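Putative alpha/beta hydrolase (PDB 4RPC) probably acts as a hydrolase of the alpha/beta hydrolase superfamily, although its substrate has not been established. Local coordinates at residues 21-26 with 50-55; 86-91 with 112-117; 156-161 with 239-244. All coordinates share one frame; numbering follows the deposited sequence.

Contact 1: 21-26 with 50-55; sequences GPKVLL and CLLIPE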
# COMPACT_ATOMS: atom_id res chain seq x y z
N GLY A 21 -21.55 7.05 -3.98
CA GLY A 21 -20.79 6.57 -5.13
C GLY A 21 -20.13 5.20 -4.93
O GLY A 21 -20.13 4.67 -3.85
N PRO A 22 -19.57 4.62 -6.01
CA PRO A 22 -18.85 3.36 -5.86
C PRO A 22 -17.68 3.49 -4.88
O PRO A 22 -17.01 4.53 -4.85
CB PRO A 22 -18.33 3.04 -7.27
CG PRO A 22 -19.21 3.84 -8.22
CD PRO A 22 -19.77 5.01 -7.43
N LYS A 23 -17.43 2.44 -4.11
CA LYS A 23 -16.45 2.54 -3.05
C LYS A 23 -15.02 2.17 -3.51
O LYS A 23 -14.77 1.10 -4.04
CB LYS A 23 -16.87 1.67 -1.89
CG LYS A 23 -17.81 2.37 -0.92
CD LYS A 23 -19.20 2.47 -1.49
CE LYS A 23 -20.16 2.78 -0.37
NZ LYS A 23 -21.32 3.53 -0.90
N VAL A 24 -14.09 3.08 -3.25
CA VAL A 24 -12.71 2.93 -3.55
C VAL A 24 -11.90 3.12 -2.24
O VAL A 24 -11.95 4.19 -1.61
CB VAL A 24 -12.32 3.96 -4.62
CG1 VAL A 24 -10.83 3.92 -4.92
CG2 VAL A 24 -13.11 3.70 -5.92
N LEU A 25 -11.17 2.10 -1.85
CA LEU A 25 -10.32 2.14 -0.62
C LEU A 25 -8.88 2.41 -0.97
O LEU A 25 -8.34 1.73 -1.81
CB LEU A 25 -10.35 0.75 0.06
CG LEU A 25 -10.78 0.49 1.47
CD1 LEU A 25 -10.37 -0.92 1.84
CD2 LEU A 25 -10.25 1.45 2.51
N LEU A 26 -8.25 3.35 -0.29
CA LEU A 26 -6.89 3.70 -0.54
C LEU A 26 -6.08 3.50 0.72
O LEU A 26 -6.33 4.21 1.74
CB LEU A 26 -6.81 5.17 -0.93
CG LEU A 26 -7.67 5.59 -2.09
CD1 LEU A 26 -7.64 7.11 -2.19
CD2 LEU A 26 -7.17 5.00 -3.37
N CYS A 50 -16.89 7.25 -3.71
CA CYS A 50 -16.76 7.25 -2.29
C CYS A 50 -15.34 6.76 -1.92
O CYS A 50 -15.04 5.61 -2.08
CB CYS A 50 -17.78 6.33 -1.66
SG CYS A 50 -17.64 6.37 0.13
N LEU A 51 -14.48 7.67 -1.46
CA LEU A 51 -13.11 7.35 -1.11
C LEU A 51 -13.08 7.05 0.36
O LEU A 51 -13.54 7.84 1.18
CB LEU A 51 -12.16 8.54 -1.41
CG LEU A 51 -11.83 8.91 -2.86
CD1 LEU A 51 -11.91 7.71 -3.81
CD2 LEU A 51 -12.66 10.05 -3.38
N LEU A 52 -12.55 5.91 0.69
CA LEU A 52 -12.30 5.55 2.06
C LEU A 52 -10.81 5.35 2.31
O LEU A 52 -10.18 4.50 1.68
CB LEU A 52 -13.05 4.24 2.31
CG LEU A 52 -14.53 4.24 1.88
CD1 LEU A 52 -15.06 2.82 1.68
CD2 LEU A 52 -15.32 4.98 2.94
N ILE A 53 -10.26 6.09 3.27
CA ILE A 53 -8.84 6.12 3.49
C ILE A 53 -8.48 5.82 4.94
O ILE A 53 -8.68 6.64 5.81
CB ILE A 53 -8.22 7.48 3.09
CG1 ILE A 53 -8.80 8.00 1.73
CG2 ILE A 53 -6.72 7.36 2.99
CD1 ILE A 53 -10.00 8.85 1.89
N PRO A 54 -7.98 4.62 5.22
CA PRO A 54 -7.63 4.38 6.61
C PRO A 54 -6.31 5.02 7.04
O PRO A 54 -5.47 5.33 6.22
CB PRO A 54 -7.49 2.85 6.66
CG PRO A 54 -7.30 2.41 5.24
CD PRO A 54 -8.09 3.38 4.44
N GLU A 55 -6.11 5.18 8.34
CA GLU A 55 -4.77 5.39 8.90
C GLU A 55 -4.24 4.08 9.41
O GLU A 55 -4.91 3.41 10.19
CB GLU A 55 -4.87 6.30 10.09
CG GLU A 55 -5.38 7.65 9.75
CD GLU A 55 -5.51 8.55 10.97
OE1 GLU A 55 -5.21 8.12 12.13
OE2 GLU A 55 -5.94 9.69 10.70
O HOH W 1 -4.62 4.89 3.62

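Contact 2: 86-91 with 112-117; sequences VDKVQA and KVMNLL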
# COMPACT_ATOMS: atom_id res chain seq x y z
N VAL A 86 -20.64 -0.62 4.56
CA VAL A 86 -19.99 -0.97 3.31
C VAL A 86 -19.69 -2.44 3.37
O VAL A 86 -18.86 -2.86 4.19
CB VAL A 86 -18.63 -0.26 3.14
CG1 VAL A 86 -17.94 -0.81 1.90
CG2 VAL A 86 -18.82 1.23 3.01
N ASP A 87 -20.33 -3.23 2.51
CA ASP A 87 -19.93 -4.63 2.39
C ASP A 87 -19.33 -5.00 1.03
O ASP A 87 -18.98 -6.16 0.83
CB ASP A 87 -21.10 -5.54 2.74
CG ASP A 87 -22.21 -5.45 1.74
OD1 ASP A 87 -21.98 -4.85 0.65
OD2 ASP A 87 -23.31 -5.97 2.06
N LYS A 88 -19.22 -4.03 0.12
CA LYS A 88 -18.58 -4.26 -1.17
C LYS A 88 -17.74 -3.05 -1.56
O LYS A 88 -18.19 -1.91 -1.44
CB LYS A 88 -19.63 -4.51 -2.25
CG LYS A 88 -19.06 -4.77 -3.64
CD LYS A 88 -20.15 -5.11 -4.66
CE LYS A 88 -21.02 -3.88 -4.98
NZ LYS A 88 -21.59 -3.81 -6.37
N VAL A 89 -16.52 -3.27 -2.01
CA VAL A 89 -15.75 -2.19 -2.55
C VAL A 89 -15.35 -2.48 -3.98
O VAL A 89 -15.01 -3.63 -4.35
CB VAL A 89 -14.52 -1.85 -1.66
CG1 VAL A 89 -14.95 -1.74 -0.20
CG2 VAL A 89 -13.43 -2.85 -1.80
N GLN A 90 -15.34 -1.44 -4.79
CA GLN A 90 -15.12 -1.67 -6.21
C GLN A 90 -13.66 -1.83 -6.45
O GLN A 90 -13.27 -2.59 -7.34
CB GLN A 90 -15.65 -0.55 -7.09
CG GLN A 90 -17.16 -0.36 -7.16
CD GLN A 90 -17.89 -1.61 -7.48
OE1 GLN A 90 -17.58 -2.31 -8.44
NE2 GLN A 90 -18.85 -1.94 -6.64
N ALA A 91 -12.83 -1.11 -5.66
CA ALA A 91 -11.37 -1.21 -5.77
C ALA A 91 -10.64 -0.84 -4.47
O ALA A 91 -10.99 0.14 -3.83
CB ALA A 91 -10.87 -0.29 -6.87
N LYS A 112 -16.69 -7.92 0.32
CA LYS A 112 -16.44 -8.32 -1.06
C LYS A 112 -15.62 -7.27 -1.80
O LYS A 112 -15.93 -6.07 -1.77
CB LYS A 112 -17.74 -8.58 -1.82
CG LYS A 112 -17.63 -8.50 -3.35
CD LYS A 112 -18.55 -9.47 -4.08
CE LYS A 112 -20.02 -9.34 -3.68
NZ LYS A 112 -20.77 -10.59 -4.04
N VAL A 113 -14.60 -7.75 -2.51
CA VAL A 113 -13.65 -6.90 -3.18
C VAL A 113 -13.61 -7.22 -4.69
O VAL A 113 -13.29 -8.37 -5.08
CB VAL A 113 -12.25 -7.12 -2.59
CG1 VAL A 113 -11.23 -6.27 -3.33
CG2 VAL A 113 -12.23 -6.79 -1.09
N MSE A 114 -13.90 -6.24 -5.53
CA MSE A 114 -13.98 -6.54 -6.97
C MSE A 114 -12.63 -6.42 -7.61
O MSE A 114 -12.33 -7.19 -8.49
CB MSE A 114 -14.92 -5.70 -7.83
CG MSE A 114 -16.01 -6.61 -8.47
SE MSE A 114 -17.19 -7.34 -7.07
CE MSE A 114 -17.29 -5.52 -6.38
N ASN A 115 -11.82 -5.45 -7.21
CA ASN A 115 -10.55 -5.21 -7.87
C ASN A 115 -9.50 -4.86 -6.85
O ASN A 115 -9.74 -4.04 -5.94
CB ASN A 115 -10.64 -4.00 -8.82
CG ASN A 115 -11.52 -4.25 -10.06
OD1 ASN A 115 -11.03 -4.70 -11.10
ND2 ASN A 115 -12.79 -3.87 -9.97
N LEU A 116 -8.30 -5.39 -7.03
CA LEU A 116 -7.17 -5.05 -6.18
C LEU A 116 -6.20 -4.38 -7.09
O LEU A 116 -5.95 -4.91 -8.18
CB LEU A 116 -6.52 -6.27 -5.58
CG LEU A 116 -7.25 -6.98 -4.49
CD1 LEU A 116 -6.48 -8.23 -4.16
CD2 LEU A 116 -7.38 -6.12 -3.28
N LEU A 117 -5.70 -3.19 -6.69
CA LEU A 117 -4.59 -2.56 -7.39
C LEU A 117 -3.42 -2.54 -6.45
O LEU A 117 -3.46 -1.84 -5.41
CB LEU A 117 -4.92 -1.14 -7.77
CG LEU A 117 -5.78 -0.90 -9.00
CD1 LEU A 117 -7.18 -1.38 -8.77
CD2 LEU A 117 -5.73 0.55 -9.45

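Contact 3: 156-161 with 239-244; sequences ENMGFA and RGHAEV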
# COMPACT_ATOMS: atom_id res chain seq x y z
N GLU A 156 19.17 0.99 -4.78
CA GLU A 156 19.19 0.53 -6.19
C GLU A 156 18.08 -0.45 -6.42
O GLU A 156 17.42 -0.38 -7.43
CB GLU A 156 20.51 -0.16 -6.58
CG GLU A 156 21.73 0.74 -6.51
CD GLU A 156 22.18 1.00 -5.08
OE1 GLU A 156 21.55 0.47 -4.11
OE2 GLU A 156 23.13 1.79 -4.92
N ASN A 157 17.86 -1.35 -5.46
CA ASN A 157 16.77 -2.30 -5.60
C ASN A 157 15.38 -1.66 -5.73
O ASN A 157 14.53 -2.13 -6.53
CB ASN A 157 16.79 -3.29 -4.45
CG ASN A 157 18.04 -4.15 -4.46
OD1 ASN A 157 18.69 -4.35 -5.50
ND2 ASN A 157 18.42 -4.62 -3.29
N MSE A 158 15.14 -0.60 -4.95
CA MSE A 158 13.88 0.12 -5.03
C MSE A 158 13.81 1.02 -6.26
O MSE A 158 12.76 1.58 -6.54
CB MSE A 158 13.68 0.93 -3.77
CG MSE A 158 13.56 0.06 -2.53
SE MSE A 158 13.18 1.28 -1.00
CE MSE A 158 11.25 1.23 -1.14
N GLY A 159 14.90 1.19 -7.02
CA GLY A 159 14.81 1.83 -8.37
C GLY A 159 15.29 3.26 -8.37
O GLY A 159 14.90 4.07 -9.24
N PHE A 160 16.21 3.55 -7.46
CA PHE A 160 16.70 4.90 -7.26
C PHE A 160 18.20 5.04 -7.38
O PHE A 160 18.82 5.83 -6.68
CB PHE A 160 16.23 5.42 -5.89
CG PHE A 160 14.75 5.47 -5.75
CD1 PHE A 160 13.99 6.34 -6.54
CD2 PHE A 160 14.08 4.66 -4.82
CE1 PHE A 160 12.60 6.41 -6.42
CE2 PHE A 160 12.71 4.71 -4.70
CZ PHE A 160 11.96 5.58 -5.51
N ALA A 161 18.78 4.25 -8.27
CA ALA A 161 20.21 4.40 -8.64
C ALA A 161 20.55 5.83 -9.13
O ALA A 161 21.68 6.25 -9.03
CB ALA A 161 20.62 3.39 -9.69
N ARG A 239 10.48 4.32 -13.53
CA ARG A 239 9.86 4.65 -12.26
C ARG A 239 10.29 3.63 -11.18
O ARG A 239 10.41 2.44 -11.45
CB ARG A 239 8.33 4.75 -12.38
CG ARG A 239 7.80 5.85 -13.33
CD ARG A 239 8.19 7.23 -12.81
NE ARG A 239 7.70 8.31 -13.66
CZ ARG A 239 8.39 8.85 -14.66
NH1 ARG A 239 9.64 8.46 -14.94
NH2 ARG A 239 7.84 9.82 -15.36
N GLY A 240 10.60 4.15 -9.99
CA GLY A 240 10.90 3.29 -8.85
C GLY A 240 9.76 3.09 -7.88
O GLY A 240 8.61 3.45 -8.14
N HIS A 241 10.08 2.52 -6.73
CA HIS A 241 9.08 2.17 -5.73
C HIS A 241 8.30 3.39 -5.31
O HIS A 241 8.86 4.37 -4.84
CB HIS A 241 9.79 1.59 -4.50
CG HIS A 241 8.88 1.04 -3.45
ND1 HIS A 241 8.35 -0.23 -3.53
CD2 HIS A 241 8.45 1.55 -2.28
CE1 HIS A 241 7.64 -0.48 -2.44
NE2 HIS A 241 7.69 0.59 -1.67
N ALA A 242 6.99 3.34 -5.54
CA ALA A 242 6.08 4.45 -5.20
C ALA A 242 6.34 5.78 -5.93
O ALA A 242 5.80 6.79 -5.52
CB ALA A 242 6.10 4.66 -3.68
N GLU A 243 7.16 5.80 -7.01
CA GLU A 243 7.46 7.04 -7.76
C GLU A 243 6.21 7.62 -8.51
O GLU A 243 5.96 8.85 -8.50
CB GLU A 243 8.60 6.81 -8.76
CG GLU A 243 9.09 8.09 -9.40
CD GLU A 243 10.45 7.99 -10.07
OE1 GLU A 243 11.03 6.85 -10.20
OE2 GLU A 243 10.95 9.08 -10.52
N VAL A 244 5.41 6.73 -9.09
CA VAL A 244 4.18 7.16 -9.73
C VAL A 244 3.24 7.80 -8.71
O VAL A 244 2.59 8.80 -8.98
CB VAL A 244 3.44 5.98 -10.40
CG1 VAL A 244 2.20 6.51 -11.12
CG2 VAL A 244 4.31 5.30 -11.46
O HOH W 2 13.54 6.25 -10.51

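Contact 1: 21-26 with 50-55
Cys50, Leu52 and Leu26 carry most of this contact between strands 23-27 and 50-54, which run parallel in the central sheet of the alpha/beta hydrolase fold. Cys50 is gripped at both ends of its backbone. Its N donates to Pro22 O at 3.0 Å, coming in from above the carbonyl plane. Its O takes a nearly straight bond (175°) from Val24 N at 2.9 Å. The CB of Cys50 rests 3.6 Å from Gly21 O. SG is anti to the backbone N (chi1 -178°) and lies beside the bent chain of Lys23.

Leu52 continues the ladder two residues on. Its N bonds to Val24 O and its O receives Leu26 N. On the face it shares with Cys50, its CD1 reaches Lys23 CG at 3.8 Å, while the CD2 of Leu25 packs against its CB. That same CD2 is pressed against Pro54 CD at 3.5 Å, a tight fit with the two side chains nearly at right angles.

Leu26 lies alongside Ile53, pointing the same way, with CD1 4.2 Å from Ile53 CG1. Ile41 and Ile42 of helix 39-45 pack over this pair.

The next rung of the ladder would need an N-H at residue 54, but Pro54 has none. Its CD stands 3.3 Å from Leu26 O instead. A water donates to Leu26 O at 2.6 Å and also to Pro54 O. The direct ladder thus stops at the proline, and a water links the two carbonyls in place of the missing bond.

Contact 2: 86-91 with 112-117
Lys88 pairs with Lys112, and Val89 with Val113, where strands 88-95 and 112-119 run parallel. The two strands belong to a beta-alpha-beta unit whose connecting helix is 97-108. Three backbone bonds join them. Lys112 N donates to Asp87 O at 2.9 Å. Val89 N donates to Lys112 O, also at 2.9 Å, and Met114 N to Val89 O at 3.1 Å. Both peptide groups of Lys112 are therefore engaged with the partner strand.

Both strands are interrupted after this ladder, at Gln90 and Met114. There a side chain steps in. Asn115 turns its CG beside its own backbone N (chi1 -69°), and its ND2 reaches Gln90 O at 3.0 Å. The acceptor lies almost in the amide plane of Asn115. The other end of the amide, OD1, is bonded by Arg204 NH2. This buried amide is thus held from two directions, which fixes its rotation. The N of Gln90 is turned to the other neighbouring strand, where it pairs with Lys23.

Apolar contacts fill the rest. Val89 and Val113 lie side by side, CG2 to CG2, on one face. Leu117 CD1 approaches Ala91 CB at 4.3 Å, and Ile256 and Ile259 of helix 249-259 pack against that leucine. On the opposite, more exposed face the aliphatic parts of Lys88 and Lys112 run close, with their CG atoms 4.0 Å apart. Met114, present as selenomethionine, bends back at its second and third torsions. The exact place of its methyl is doubtful, because CE is modelled beside the stem of Lys88 closer than carbon atoms normally come, 3.3 Å from Lys88 CG.

Contact 3: 156-161 with 239-244
Met158 and His241 meet through backbone and side chain together. His241 N donates to Met158 O at 2.8 Å, in a nearly straight bond (165°). Met158, here selenomethionine, then sets its methyl CE over one face of the His241 ring. The modelled approach to CD2 is very short, so the exact place of the methyl is doubtful.

Next to this bond the two backbones almost touch. The CA atoms of Gly159 and Gly240 are only 4.2 Å apart, a closeness possible because neither residue has a side chain. Gly159 has positive phi and leaves the helical path in a Schellman motif, with its N bonded to Glu156 O. Phe160 closes the tight part. Its CZ points at His241 O from 3.4 Å, with the oxygen lying in the ring plane at the edge.

Beyond the ring the contact is looser. Glu243 slides past Phe160, and its OE1 comes no nearer than 4.1 Å to CE1. A water bridges the two segments here, 2.9 Å from Gly159 O and 2.6 Å from Glu243 OE1. The same oxygen uses its anti lone pair to accept Gly240 N at 2.7 Å, which ties Gly240 to the start of helix 243-247.

His241 is probably the histidine of a Ser-His-Glu triad. Its ND1 is hydrogen-bonded to Glu213 OE2, and its NE2 makes a weak hydrogen bond to Ser96 OG at the presumed nucleophile elbow. Segment 239-244 follows strand 232-236, an outermost strand of the sheet. The contact sits between helix 154-157 and helix 243-247, while Val168 and Leu169 of helix 165-169 pack against Phe160.

In the fold
Contacts 1 and 2 are neighbours in one sheet, with centres about 10 Å apart. Strands 23-27 and 88-95 lie side by side, and Leu25 N and Ala91 O, 2.8 Å apart, probably form a hydrogen bond linking the two contacts. Contact 3 lies on the opposite side of the chain's centre. Its centre is about 26 Å from that of contact 1 and about 28 Å from that of contact 2; the nearest atoms are about 12 Å and about 10 Å away. The likely active site relates contacts 2 and 3. Strand 88-95, shared with contact 2, leads into the presumed nucleophile elbow at Ser96, and contact 3 supplies His241.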